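Local coordinates for beta-1,4-galactanase (Thielavia heterothallica, PDB 1HJS), which hydrolyses the beta-1,4-galactosidic linkages of type I arabinogalactans, as a family 53 glycoside hydrolase of clan GH-A, at residues L203-M209 with W237-A242; Y4-S10 with V41-R47; A18-Y22 with A299-N303; A66-K70 with N122-Q126. One frame throughout, in Å; residues are numbered along the deposited sequence.

Contact 1 of 4, residues L203-M209 with W237-A242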
loop_
_atom_site.group_PDB
_atom_site.type_symbol
_atom_site.label_atom_id
_atom_site.label_comp_id
_atom_site.label_asym_id
_atom_site.label_seq_id
_atom_site.Cartn_x
_atom_site.Cartn_y
_atom_site.Cartn_z
ATOM N N LEU A 203 -5.652 -20.723 1.169
ATOM C CA LEU A 203 -5.814 -19.682 2.173
ATOM C C LEU A 203 -4.559 -19.582 3.027
ATOM O O LEU A 203 -4.189 -18.497 3.474
ATOM C CB LEU A 203 -7.013 -19.975 3.080
ATOM C CG LEU A 203 -8.310 -19.219 2.790
ATOM C CD1 LEU A 203 -9.316 -19.521 3.884
ATOM C CD2 LEU A 203 -8.044 -17.720 2.721
ATOM N N SER A 204 -3.908 -20.719 3.247
ATOM C CA SER A 204 -2.695 -20.762 4.053
ATOM C C SER A 204 -1.486 -20.141 3.357
ATOM O O SER A 204 -0.450 -19.934 3.989
ATOM C CB SER A 204 -2.367 -22.207 4.437
ATOM O OG SER A 204 -2.058 -22.986 3.294
ATOM N N ASP A 205 -1.611 -19.841 2.065
ATOM C CA ASP A 205 -0.495 -19.255 1.326
ATOM C C ASP A 205 -0.267 -17.775 1.622
ATOM O O ASP A 205 0.807 -17.252 1.350
ATOM C CB ASP A 205 -0.665 -19.450 -0.186
ATOM C CG ASP A 205 -0.450 -20.895 -0.625
ATOM O OD1 ASP A 205 0.398 -21.592 -0.025
ATOM O OD2 ASP A 205 -1.116 -21.330 -1.590
ATOM N N PHE A 206 -1.275 -17.089 2.152
ATOM C CA PHE A 206 -1.097 -15.680 2.488
ATOM C C PHE A 206 -1.672 -15.376 3.863
ATOM O O PHE A 206 -2.439 -16.169 4.415
ATOM C CB PHE A 206 -1.683 -14.753 1.406
ATOM C CG PHE A 206 -3.174 -14.819 1.266
ATOM C CD1 PHE A 206 -3.788 -15.933 0.708
ATOM C CD2 PHE A 206 -3.965 -13.745 1.664
ATOM C CE1 PHE A 206 -5.170 -15.978 0.545
ATOM C CE2 PHE A 206 -5.349 -13.776 1.507
ATOM C CZ PHE A 206 -5.955 -14.896 0.945
ATOM N N ASP A 207 -1.304 -14.224 4.415
ATOM C CA ASP A 207 -1.717 -13.869 5.766
ATOM C C ASP A 207 -2.592 -12.636 5.929
ATOM O O ASP A 207 -3.312 -12.509 6.922
ATOM C CB ASP A 207 -0.458 -13.683 6.613
ATOM C CG ASP A 207 0.551 -14.791 6.393
ATOM O OD1 ASP A 207 0.237 -15.941 6.750
ATOM O OD2 ASP A 207 1.650 -14.519 5.858
ATOM N N MET A 208 -2.534 -11.732 4.963
ATOM C CA MET A 208 -3.285 -10.494 5.073
ATOM C C MET A 208 -4.033 -10.086 3.818
ATOM O O MET A 208 -3.653 -10.437 2.702
ATOM C CB MET A 208 -2.336 -9.348 5.430
ATOM C CG MET A 208 -1.407 -9.595 6.587
ATOM S SD MET A 208 -0.309 -8.157 6.802
ATOM C CE MET A 208 -1.368 -7.078 7.768
ATOM N N MET A 209 -5.100 -9.323 4.027
ATOM C CA MET A 209 -5.899 -8.782 2.941
ATOM C C MET A 209 -5.832 -7.277 3.111
ATOM O O MET A 209 -6.257 -6.740 4.140
ATOM C CB MET A 209 -7.354 -9.241 3.037
ATOM C CG MET A 209 -7.537 -10.730 2.838
ATOM S SD MET A 209 -9.273 -11.198 2.828
ATOM C CE MET A 209 -9.153 -12.792 2.020
ATOM N N TRP A 237 -13.003 -15.082 5.557
ATOM C CA TRP A 237 -11.671 -15.670 5.454
ATOM C C TRP A 237 -10.764 -15.559 6.685
ATOM O O TRP A 237 -9.692 -16.159 6.723
ATOM C CB TRP A 237 -10.973 -15.098 4.220
ATOM C CG TRP A 237 -11.709 -15.421 2.955
ATOM C CD1 TRP A 237 -11.809 -16.645 2.357
ATOM C CD2 TRP A 237 -12.501 -14.524 2.169
ATOM N NE1 TRP A 237 -12.617 -16.567 1.249
ATOM C CE2 TRP A 237 -13.055 -15.276 1.111
ATOM C CE3 TRP A 237 -12.796 -13.158 2.256
ATOM C CZ2 TRP A 237 -13.892 -14.707 0.146
ATOM C CZ3 TRP A 237 -13.628 -12.592 1.296
ATOM C CH2 TRP A 237 -14.166 -13.369 0.255
ATOM N N ASN A 238 -11.187 -14.784 7.679
ATOM C CA ASN A 238 -10.447 -14.629 8.932
ATOM C C ASN A 238 -8.961 -14.275 8.783
ATOM O O ASN A 238 -8.122 -14.779 9.530
ATOM C CB ASN A 238 -10.581 -15.914 9.755
ATOM C CG ASN A 238 -10.038 -15.772 11.171
ATOM O OD1 ASN A 238 -9.348 -16.660 11.669
ATOM N ND2 ASN A 238 -10.360 -14.665 11.827
ATOM N N LYS A 239 -8.631 -13.395 7.839
ATOM C CA LYS A 239 -7.239 -12.981 7.638
ATOM C C LYS A 239 -7.038 -11.624 8.298
ATOM O O LYS A 239 -8.011 -10.927 8.582
ATOM C CB LYS A 239 -6.928 -12.848 6.141
ATOM C CG LYS A 239 -6.872 -14.170 5.391
ATOM C CD LYS A 239 -5.768 -15.055 5.949
ATOM C CE LYS A 239 -5.668 -16.366 5.195
ATOM N NZ LYS A 239 -4.581 -17.223 5.765
ATOM N N GLU A 240 -5.792 -11.245 8.565
ATOM C CA GLU A 240 -5.557 -9.933 9.155
ATOM C C GLU A 240 -5.928 -8.939 8.065
ATOM O O GLU A 240 -5.704 -9.195 6.885
ATOM C CB GLU A 240 -4.096 -9.756 9.566
ATOM C CG GLU A 240 -3.680 -10.643 10.729
ATOM C CD GLU A 240 -2.449 -10.117 11.449
ATOM O OE1 GLU A 240 -1.472 -9.758 10.765
ATOM O OE2 GLU A 240 -2.463 -10.067 12.698
ATOM N N ILE A 241 -6.496 -7.808 8.462
ATOM C CA ILE A 241 -6.948 -6.811 7.502
ATOM C C ILE A 241 -6.337 -5.430 7.703
ATOM O O ILE A 241 -6.088 -5.004 8.830
ATOM C CB ILE A 241 -8.483 -6.707 7.567
ATOM C CG1 ILE A 241 -9.094 -8.012 7.050
ATOM C CG2 ILE A 241 -8.978 -5.494 6.793
ATOM C CD1 ILE A 241 -10.548 -8.178 7.402
ATOM N N ALA A 242 -6.101 -4.731 6.598
ATOM C CA ALA A 242 -5.534 -3.392 6.673
ATOM C C ALA A 242 -5.912 -2.506 5.499
ATOM O O ALA A 242 -6.100 -2.975 4.372
ATOM C CB ALA A 242 -4.011 -3.474 6.772
HETATM O O HOH W 1 -2.092 -16.708 7.962
#
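The ammonium group of K239 is held between two backbone carbonyls of the opposite segment: NZ donates to L203 O at 2.7 Å and to F206 O, also at 2.7 Å, reaching F206 O nearly along its C=O axis and L203 O from above its carbonyl plane. A bend at chi2 (-62°) leads the lysine chain past the F206 ring at about a right angle, CG obliquely near CE2, and brings CE against L203 CD2. NZ also has a weak bond to water 1, which donates to D207 OD1; OD2 accepts from the backbone of I175. These residues lead into neighbouring parallel strands of the TIM barrel, joined by the beta-alpha-beta crossover through helix 223-237. M208 pairs with E240 and M209 with I241; E240 N bonds to D207 O, M209 N to E240 O (2.9 Å) and A242 N to M209 O. On the helix side, M209, extended beyond CG, lays CE 3.7 Å from W237 CE3, with SD oblique to the indole in a Met-aromatic contact, and L203 CD2 meets W237 CD1 at 3.9 Å. On the other sheet face, M208 CG packs on E240 CB, while the E240 carboxylate forms a salt bridge with K174.

Contact 2 of 4, residues Y4-S10 with V41-R47. With SO4 (sulfate ion), chain H.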
loop_
_atom_site.group_PDB
_atom_site.type_symbol
_atom_site.label_atom_id
_atom_site.label_comp_id
_atom_site.label_asym_id
_atom_site.label_seq_id
_atom_site.Cartn_x
_atom_site.Cartn_y
_atom_site.Cartn_z
ATOM N N TYR A 4 -0.117 -1.731 12.921
ATOM C CA TYR A 4 0.652 -0.969 11.946
ATOM C C TYR A 4 0.079 0.423 11.750
ATOM O O TYR A 4 -1.054 0.576 11.298
ATOM C CB TYR A 4 0.659 -1.697 10.602
ATOM C CG TYR A 4 1.113 -3.137 10.694
ATOM C CD1 TYR A 4 2.468 -3.463 10.793
ATOM C CD2 TYR A 4 0.181 -4.172 10.732
ATOM C CE1 TYR A 4 2.880 -4.790 10.932
ATOM C CE2 TYR A 4 0.582 -5.498 10.873
ATOM C CZ TYR A 4 1.931 -5.799 10.977
ATOM O OH TYR A 4 2.318 -7.103 11.146
ATOM N N ARG A 5 0.863 1.430 12.112
ATOM C CA ARG A 5 0.467 2.823 11.937
ATOM C C ARG A 5 1.483 3.317 10.923
ATOM O O ARG A 5 2.619 3.621 11.282
ATOM C CB ARG A 5 0.619 3.606 13.247
ATOM C CG ARG A 5 -0.231 3.094 14.403
ATOM C CD ARG A 5 -0.096 4.015 15.614
ATOM N NE ARG A 5 1.300 4.158 16.021
ATOM C CZ ARG A 5 1.961 3.268 16.755
ATOM N NH1 ARG A 5 1.351 2.169 17.179
ATOM N NH2 ARG A 5 3.238 3.467 17.049
ATOM N N GLY A 6 1.103 3.382 9.654
ATOM C CA GLY A 6 2.086 3.813 8.682
ATOM C C GLY A 6 1.709 4.750 7.560
ATOM O O GLY A 6 0.589 5.257 7.469
ATOM N N VAL A 7 2.700 4.987 6.710
ATOM C CA VAL A 7 2.546 5.831 5.542
ATOM C C VAL A 7 3.398 5.206 4.454
ATOM O O VAL A 7 4.338 4.452 4.740
ATOM C CB VAL A 7 3.069 7.279 5.783
ATOM C CG1 VAL A 7 2.379 7.898 6.983
ATOM C CG2 VAL A 7 4.593 7.268 5.973
ATOM N N ASP A 8 3.051 5.490 3.209
ATOM C CA ASP A 8 3.840 5.019 2.089
ATOM C C ASP A 8 4.736 6.234 1.817
ATOM O O ASP A 8 4.237 7.313 1.498
ATOM C CB ASP A 8 2.943 4.732 0.884
ATOM C CG ASP A 8 3.713 4.161 -0.290
ATOM O OD1 ASP A 8 4.738 4.754 -0.680
ATOM O OD2 ASP A 8 3.284 3.122 -0.835
ATOM N N TRP A 9 6.048 6.068 1.965
ATOM C CA TRP A 9 6.969 7.185 1.767
ATOM C C TRP A 9 7.905 6.968 0.580
ATOM O O TRP A 9 8.971 7.581 0.498
ATOM C CB TRP A 9 7.782 7.399 3.050
ATOM C CG TRP A 9 8.910 6.412 3.249
ATOM C CD1 TRP A 9 8.908 5.079 2.933
ATOM C CD2 TRP A 9 10.197 6.687 3.815
ATOM N NE1 TRP A 9 10.117 4.512 3.266
ATOM C CE2 TRP A 9 10.926 5.475 3.810
ATOM C CE3 TRP A 9 10.808 7.843 4.329
ATOM C CZ2 TRP A 9 12.237 5.385 4.299
ATOM C CZ3 TRP A 9 12.115 7.752 4.816
ATOM C CH2 TRP A 9 12.811 6.530 4.795
ATOM N N SER A 10 7.485 6.115 -0.348
ATOM C CA SER A 10 8.285 5.770 -1.525
ATOM C C SER A 10 9.023 6.906 -2.225
ATOM O O SER A 10 10.188 6.757 -2.589
ATOM C CB SER A 10 7.412 5.044 -2.553
ATOM O OG SER A 10 6.767 3.919 -1.979
ATOM N N VAL A 41 4.435 7.120 13.588
ATOM C CA VAL A 41 4.513 6.123 12.526
ATOM C C VAL A 41 5.457 5.000 12.959
ATOM O O VAL A 41 6.532 5.268 13.500
ATOM C CB VAL A 41 5.035 6.751 11.216
ATOM C CG1 VAL A 41 5.204 5.672 10.145
ATOM C CG2 VAL A 41 4.058 7.823 10.728
ATOM N N ASN A 42 5.058 3.748 12.739
ATOM C CA ASN A 42 5.920 2.626 13.113
ATOM C C ASN A 42 6.231 1.714 11.930
ATOM O O ASN A 42 7.002 0.763 12.051
ATOM C CB ASN A 42 5.305 1.813 14.265
ATOM C CG ASN A 42 4.063 1.024 13.856
ATOM O OD1 ASN A 42 3.658 1.011 12.692
ATOM N ND2 ASN A 42 3.460 0.352 14.825
ATOM N N THR A 43 5.657 2.031 10.773
ATOM C CA THR A 43 5.872 1.226 9.577
ATOM C C THR A 43 5.769 2.078 8.322
ATOM O O THR A 43 4.898 2.941 8.220
ATOM C CB THR A 43 4.811 0.104 9.457
ATOM O OG1 THR A 43 4.679 -0.577 10.712
ATOM C CG2 THR A 43 5.217 -0.900 8.374
ATOM N N VAL A 44 6.665 1.841 7.372
ATOM C CA VAL A 44 6.618 2.570 6.120
ATOM C C VAL A 44 6.417 1.589 4.975
ATOM O O VAL A 44 6.998 0.499 4.955
ATOM C CB VAL A 44 7.898 3.411 5.860
ATOM C CG1 VAL A 44 7.957 4.572 6.843
ATOM C CG2 VAL A 44 9.143 2.534 5.970
ATOM N N ARG A 45 5.566 1.984 4.038
ATOM C CA ARG A 45 5.251 1.185 2.865
ATOM C C ARG A 45 6.088 1.718 1.704
ATOM O O ARG A 45 6.284 2.932 1.578
ATOM C CB ARG A 45 3.756 1.325 2.565
ATOM C CG ARG A 45 3.217 0.510 1.391
ATOM C CD ARG A 45 1.716 0.765 1.326
ATOM N NE ARG A 45 0.982 0.010 0.314
ATOM C CZ ARG A 45 0.576 0.520 -0.846
ATOM N NH1 ARG A 45 0.852 1.782 -1.158
ATOM N NH2 ARG A 45 -0.179 -0.211 -1.661
ATOM N N GLN A 46 6.575 0.815 0.857
ATOM C CA GLN A 46 7.407 1.196 -0.280
ATOM C C GLN A 46 7.050 0.390 -1.530
ATOM O O GLN A 46 6.963 -0.841 -1.482
ATOM C CB GLN A 46 8.886 0.966 0.063
ATOM C CG GLN A 46 9.339 1.678 1.329
ATOM C CD GLN A 46 10.789 1.398 1.685
ATOM O OE1 GLN A 46 11.271 1.835 2.728
ATOM N NE2 GLN A 46 11.488 0.667 0.819
ATOM N N ARG A 47 6.842 1.079 -2.647
ATOM C CA ARG A 47 6.513 0.389 -3.888
ATOM C C ARG A 47 7.790 -0.076 -4.569
ATOM O O ARG A 47 8.776 0.659 -4.640
ATOM C CB ARG A 47 5.720 1.301 -4.836
ATOM C CG ARG A 47 6.339 2.671 -5.084
ATOM C CD ARG A 47 5.533 3.467 -6.114
ATOM N NE ARG A 47 5.941 4.871 -6.161
ATOM C CZ ARG A 47 5.521 5.804 -5.310
ATOM N NH1 ARG A 47 4.665 5.495 -4.345
ATOM N NH2 ARG A 47 5.981 7.047 -5.405
HETATM S S SO4 H . 4.506 0.312 18.591
HETATM O O1 SO4 H . 4.460 0.082 20.196
HETATM O O2 SO4 H . 3.322 -0.355 18.090
HETATM O O3 SO4 H . 4.530 1.586 18.328
HETATM O O4 SO4 H . 5.674 -0.426 18.189
HETATM O O HOH W 2 3.189 3.128 -3.479
#
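W9 and V44 fit as flat plate against branched knob: V44 CB sits over the five-membered ring, 3.8 Å from its centroid, and Q46, alongside, takes the indole N-H nearly in the ring plane (W9 NE1 to Q46 OE1 3.0 Å). S10 CB sits over one face of the R47 guanidinium, toward its rim, 3.3 Å above the plane, and S10 OG accepts from R47 N. G6 lacks a side chain; a CB there would clash with T43 O. At the N-terminal end N42 OD1 is pinched from opposite faces by R5 N and T43 OG1, and N42 ND2 lies over the R5 guanidinium, whose NH2 holds O3 of a sulfate, probably from the crystallisation liquor, at 2.6 Å. With CG anti to the backbone N (chi1 -177°), D8 turns OD2 to R45 NH1, a 2.8 Å salt bridge, and OD1 to S10 N in an Asx turn. Were this an alanine, R45 NH1 would probably lose its carboxylate and S10 N its turn acceptor. R45 also pairs with E245, the probable nucleophile, and D79. In the parallel TIM barrel D8 and R45 pack on W296 of strand 290-296, V7 and V41 on helix 32-38, W9 and V44 on helix 59-71.

Contact 3 of 4, residues A18-Y22 with A299-N303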
loop_
_atom_site.group_PDB
_atom_site.type_symbol
_atom_site.label_atom_id
_atom_site.label_comp_id
_atom_site.label_asym_id
_atom_site.label_seq_id
_atom_site.Cartn_x
_atom_site.Cartn_y
_atom_site.Cartn_z
ATOM N N ALA A 18 15.084 16.298 -5.519
ATOM C CA ALA A 18 14.453 17.437 -6.175
ATOM C C ALA A 18 14.641 18.699 -5.338
ATOM O O ALA A 18 14.103 19.758 -5.668
ATOM C CB ALA A 18 12.971 17.174 -6.395
ATOM N N GLY A 19 15.388 18.576 -4.244
ATOM C CA GLY A 19 15.659 19.728 -3.400
ATOM C C GLY A 19 14.791 19.897 -2.165
ATOM O O GLY A 19 14.935 20.877 -1.433
ATOM N N VAL A 20 13.890 18.955 -1.916
ATOM C CA VAL A 20 13.026 19.064 -0.752
ATOM C C VAL A 20 13.782 18.843 0.552
ATOM O O VAL A 20 14.512 17.867 0.708
ATOM C CB VAL A 20 11.860 18.057 -0.807
ATOM C CG1 VAL A 20 11.021 18.173 0.458
ATOM C CG2 VAL A 20 11.006 18.317 -2.029
ATOM N N SER A 21 13.600 19.770 1.483
ATOM C CA SER A 21 14.234 19.688 2.791
ATOM C C SER A 21 13.116 19.534 3.806
ATOM O O SER A 21 12.413 20.496 4.108
ATOM C CB SER A 21 15.025 20.963 3.080
ATOM O OG SER A 21 15.462 20.978 4.426
ATOM N N TYR A 22 12.947 18.324 4.328
ATOM C CA TYR A 22 11.885 18.063 5.286
ATOM C C TYR A 22 12.149 18.607 6.677
ATOM O O TYR A 22 13.277 18.576 7.174
ATOM C CB TYR A 22 11.600 16.564 5.343
ATOM C CG TYR A 22 10.978 16.046 4.067
ATOM C CD1 TYR A 22 9.687 16.429 3.696
ATOM C CD2 TYR A 22 11.682 15.192 3.220
ATOM C CE1 TYR A 22 9.110 15.970 2.509
ATOM C CE2 TYR A 22 11.117 14.727 2.031
ATOM C CZ TYR A 22 9.828 15.119 1.683
ATOM O OH TYR A 22 9.253 14.642 0.519
ATOM N N ALA A 299 4.205 13.020 2.143
ATOM C CA ALA A 299 5.265 14.001 1.913
ATOM C C ALA A 299 5.629 14.292 0.461
ATOM O O ALA A 299 6.642 14.947 0.200
ATOM C CB ALA A 299 6.522 13.576 2.683
ATOM N N TRP A 300 4.814 13.830 -0.482
ATOM C CA TRP A 300 5.094 14.049 -1.900
ATOM C C TRP A 300 4.545 15.413 -2.322
ATOM O O TRP A 300 3.590 15.506 -3.107
ATOM C CB TRP A 300 4.444 12.938 -2.730
ATOM C CG TRP A 300 5.041 12.758 -4.088
ATOM C CD1 TRP A 300 5.945 13.578 -4.711
ATOM C CD2 TRP A 300 4.759 11.698 -5.009
ATOM N NE1 TRP A 300 6.236 13.092 -5.960
ATOM C CE2 TRP A 300 5.523 11.940 -6.169
ATOM C CE3 TRP A 300 3.930 10.567 -4.965
ATOM C CZ2 TRP A 300 5.487 11.090 -7.281
ATOM C CZ3 TRP A 300 3.891 9.722 -6.074
ATOM C CH2 TRP A 300 4.667 9.991 -7.216
ATOM N N ILE A 301 5.166 16.469 -1.809
ATOM C CA ILE A 301 4.715 17.826 -2.085
ATOM C C ILE A 301 4.769 18.298 -3.539
ATOM O O ILE A 301 4.065 19.241 -3.897
ATOM C CB ILE A 301 5.453 18.836 -1.177
ATOM C CG1 ILE A 301 6.953 18.830 -1.473
ATOM C CG2 ILE A 301 5.198 18.482 0.287
ATOM C CD1 ILE A 301 7.736 19.821 -0.626
ATOM N N HIS A 302 5.581 17.659 -4.378
ATOM C CA HIS A 302 5.646 18.053 -5.782
ATOM C C HIS A 302 4.585 17.328 -6.613
ATOM O O HIS A 302 4.524 17.469 -7.834
ATOM C CB HIS A 302 7.043 17.804 -6.360
ATOM C CG HIS A 302 8.056 18.820 -5.929
ATOM N ND1 HIS A 302 9.143 18.505 -5.141
ATOM C CD2 HIS A 302 8.130 20.154 -6.156
ATOM C CE1 HIS A 302 9.842 19.601 -4.899
ATOM N NE2 HIS A 302 9.250 20.615 -5.504
ATOM N N ASN A 303 3.753 16.550 -5.930
ATOM C CA ASN A 303 2.654 15.816 -6.558
ATOM C C ASN A 303 1.540 15.887 -5.518
ATOM O O ASN A 303 0.942 14.880 -5.147
ATOM C CB ASN A 303 3.060 14.362 -6.822
ATOM C CG ASN A 303 1.944 13.542 -7.459
ATOM O OD1 ASN A 303 1.221 14.027 -8.331
ATOM N ND2 ASN A 303 1.807 12.288 -7.029
#
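Two loops of the TIM barrel meet here: 18-22, between helices 12-17 and 32-38, and 299-303, which follows the last barrel strand, 290-296. The first leaves its helix through a Schellman motif at G19, whose positive phi turns the chain away and delivers V20 and Y22 to the other loop. The single hydrogen bond between the segments runs from Y22 OH to A299 O, 2.6 Å long. The hydroxyl comes from above the carbonyl plane, whereas seen from the tyrosine the oxygen lies at the ring edge, in plane. A299 CB closes on the same end of the ring, 3.5 Å from Y22 CE1, so one alanine offers both a methyl and a carbonyl to the phenol. F316 meets the Y22 ring edge to face, and L32 and I35 of helix 32-38 also touch Y22, so the aromatic group is fixed by packing as well as by its hydroxyl.

V20 is the wedge in the middle. It and I301 reach toward each other tip to tip, with V20 CG1 3.8 Å from I301 CD1. The same CG1 lies over one face of the Y22 ring, offset toward the rim, so this branch is shared between tyrosine and isoleucine. The isoleucine gets there with CG1 between its backbone N and carbonyl carbon (chi1 63°), its CD1 extended beyond. H302 slides past V20 in the opposite direction, its ND1 hydrogen-bonded to E15 of helix 12-17. Beside it, A18 CB approaches H302 CE1 at 4.2 Å, and V20 CG2 lies nearer to that same carbon, 3.4 Å away.

Contact 4 of 4, residues A66-K70 with N122-Q126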
loop_
_atom_site.group_PDB
_atom_site.type_symbol
_atom_site.label_atom_id
_atom_site.label_comp_id
_atom_site.label_asym_id
_atom_site.label_seq_id
_atom_site.Cartn_x
_atom_site.Cartn_y
_atom_site.Cartn_z
ATOM N N ALA A 66 14.982 1.543 2.820
ATOM C CA ALA A 66 14.580 0.575 3.842
ATOM C C ALA A 66 15.609 0.595 4.978
ATOM O O ALA A 66 15.250 0.484 6.149
ATOM C CB ALA A 66 14.480 -0.824 3.248
ATOM N N LYS A 67 16.887 0.725 4.625
ATOM C CA LYS A 67 17.947 0.786 5.630
ATOM C C LYS A 67 17.737 2.022 6.499
ATOM O O LYS A 67 17.933 1.978 7.707
ATOM C CB LYS A 67 19.325 0.849 4.962
ATOM C CG LYS A 67 19.802 -0.464 4.376
ATOM C CD LYS A 67 21.084 -0.245 3.602
ATOM C CE LYS A 67 21.644 -1.547 3.073
ATOM N NZ LYS A 67 22.861 -1.320 2.231
ATOM N N ARG A 68 17.327 3.123 5.875
ATOM C CA ARG A 68 17.094 4.366 6.600
ATOM C C ARG A 68 15.903 4.211 7.532
ATOM O O ARG A 68 15.924 4.695 8.666
ATOM C CB ARG A 68 16.849 5.521 5.620
ATOM C CG ARG A 68 18.121 6.038 4.958
ATOM C CD ARG A 68 17.808 7.042 3.852
ATOM N NE ARG A 68 16.994 8.158 4.325
ATOM C CZ ARG A 68 16.579 9.157 3.554
ATOM N NH1 ARG A 68 16.901 9.188 2.262
ATOM N NH2 ARG A 68 15.838 10.128 4.072
ATOM N N ALA A 69 14.866 3.527 7.054
ATOM C CA ALA A 69 13.673 3.307 7.863
ATOM C C ALA A 69 14.052 2.469 9.079
ATOM O O ALA A 69 13.666 2.776 10.212
ATOM C CB ALA A 69 12.593 2.588 7.038
ATOM N N LYS A 70 14.804 1.401 8.826
ATOM C CA LYS A 70 15.262 0.508 9.883
ATOM C C LYS A 70 16.047 1.282 10.950
ATOM O O LYS A 70 15.860 1.063 12.149
ATOM C CB LYS A 70 16.145 -0.592 9.277
ATOM C CG LYS A 70 16.733 -1.572 10.286
ATOM C CD LYS A 70 17.619 -2.594 9.585
ATOM C CE LYS A 70 18.231 -3.575 10.573
ATOM N NZ LYS A 70 19.181 -4.499 9.898
ATOM N N ASN A 122 19.849 -10.179 2.652
ATOM C CA ASN A 122 21.287 -9.930 2.633
ATOM C C ASN A 122 21.660 -8.497 2.981
ATOM O O ASN A 122 22.802 -8.220 3.360
ATOM C CB ASN A 122 21.871 -10.302 1.268
ATOM C CG ASN A 122 21.797 -11.790 0.994
ATOM O OD1 ASN A 122 21.641 -12.592 1.915
ATOM N ND2 ASN A 122 21.926 -12.168 -0.272
ATOM N N ALA A 123 20.698 -7.592 2.846
ATOM C CA ALA A 123 20.918 -6.188 3.166
ATOM C C ALA A 123 20.444 -5.904 4.591
ATOM O O ALA A 123 20.438 -4.755 5.033
ATOM C CB ALA A 123 20.173 -5.301 2.179
ATOM N N GLY A 124 20.046 -6.957 5.301
ATOM C CA GLY A 124 19.582 -6.803 6.669
ATOM C C GLY A 124 18.166 -6.264 6.778
ATOM O O GLY A 124 17.764 -5.749 7.826
ATOM N N ILE A 125 17.405 -6.383 5.695
ATOM C CA ILE A 125 16.031 -5.896 5.683
ATOM C C ILE A 125 15.020 -7.040 5.693
ATOM O O ILE A 125 14.934 -7.808 4.737
ATOM C CB ILE A 125 15.756 -5.019 4.433
ATOM C CG1 ILE A 125 16.744 -3.848 4.381
ATOM C CG2 ILE A 125 14.317 -4.514 4.451
ATOM C CD1 ILE A 125 16.680 -2.927 5.584
ATOM N N GLN A 126 14.273 -7.158 6.786
ATOM C CA GLN A 126 13.239 -8.177 6.898
ATOM C C GLN A 126 11.905 -7.450 6.990
ATOM O O GLN A 126 11.453 -7.093 8.077
ATOM C CB GLN A 126 13.430 -9.041 8.150
ATOM C CG GLN A 126 14.658 -9.941 8.138
ATOM C CD GLN A 126 15.925 -9.210 8.547
ATOM O OE1 GLN A 126 15.907 -8.384 9.463
ATOM N NE2 GLN A 126 17.034 -9.523 7.884
HETATM O O HOH W 3 17.839 -6.829 10.677
HETATM O O HOH W 4 20.699 -3.568 7.515
#
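I125 lays its CD1 methyl against the helix backbone at A66, 3.7 Å from A66 C, while A66 CB packs against the same methyl at 3.8 Å and also touches I125 CG1 and CG2. The isoleucine straddles the alanine, whose small side chain lets the loop come close to the helix. Two lysines also touch the I125 methyl. K67 crosses I125 at about a right angle, its CG near CD1, and runs on until CE lies 4.1 Å from A123 CB. From the next turn, K70 brings its CD beside the isoleucine methyl. Cutting I125 back to an alanine is likely to open a gap over A66 and deprive both lysine chains of their shared support.

The polar bond across the contact is K70 NZ to G124 O, 2.8 Å. K70 CG is anti to the backbone N (chi1 178°) and every later torsion is near 180°, so the straight chain carries its charge out to the loop carbonyl. Two waters extend this grip: water 3 accepts from K70 NZ and donates to Q126 OE1, and water 4 likewise links NZ to A123 O.

The end of helix 102-122 places the A123 and G124 carbonyls; the Q126 amide is anchored through NE2 to Q121. G124, with positive phi, is the C-prime residue of a Schellman motif, and a side chain on it would press tightly on K70 NZ. Beyond that turn the chain runs into strand 129-132. Opposite, helix 59-71 follows barrel strand 43-48 and packs on it through A66 on Q46 and A69 on V44.

In the fold
From the N terminus, strand 4-8 pairs with strand 43-48 in contact 2, closing a loop that contains helices 12-17 and 32-38. Contact 3 starts inside that loop, at 18-22, and ends beyond the last barrel strand, so contacts 2 and 3 cross; they touch where R47 NH2 packs on W300 CZ3. Contacts 4 and 1 nest within the long loop of contact 3 and come one after the other. Contact 4 ties helix 59-71 to the turn after helix 102-122, and its helix backs onto contact 2, with A69 CB near V44 CG2. Contact 1 joins the sixth and seventh strands, and meets contact 2 where M208 CE packs on Y4 CE2.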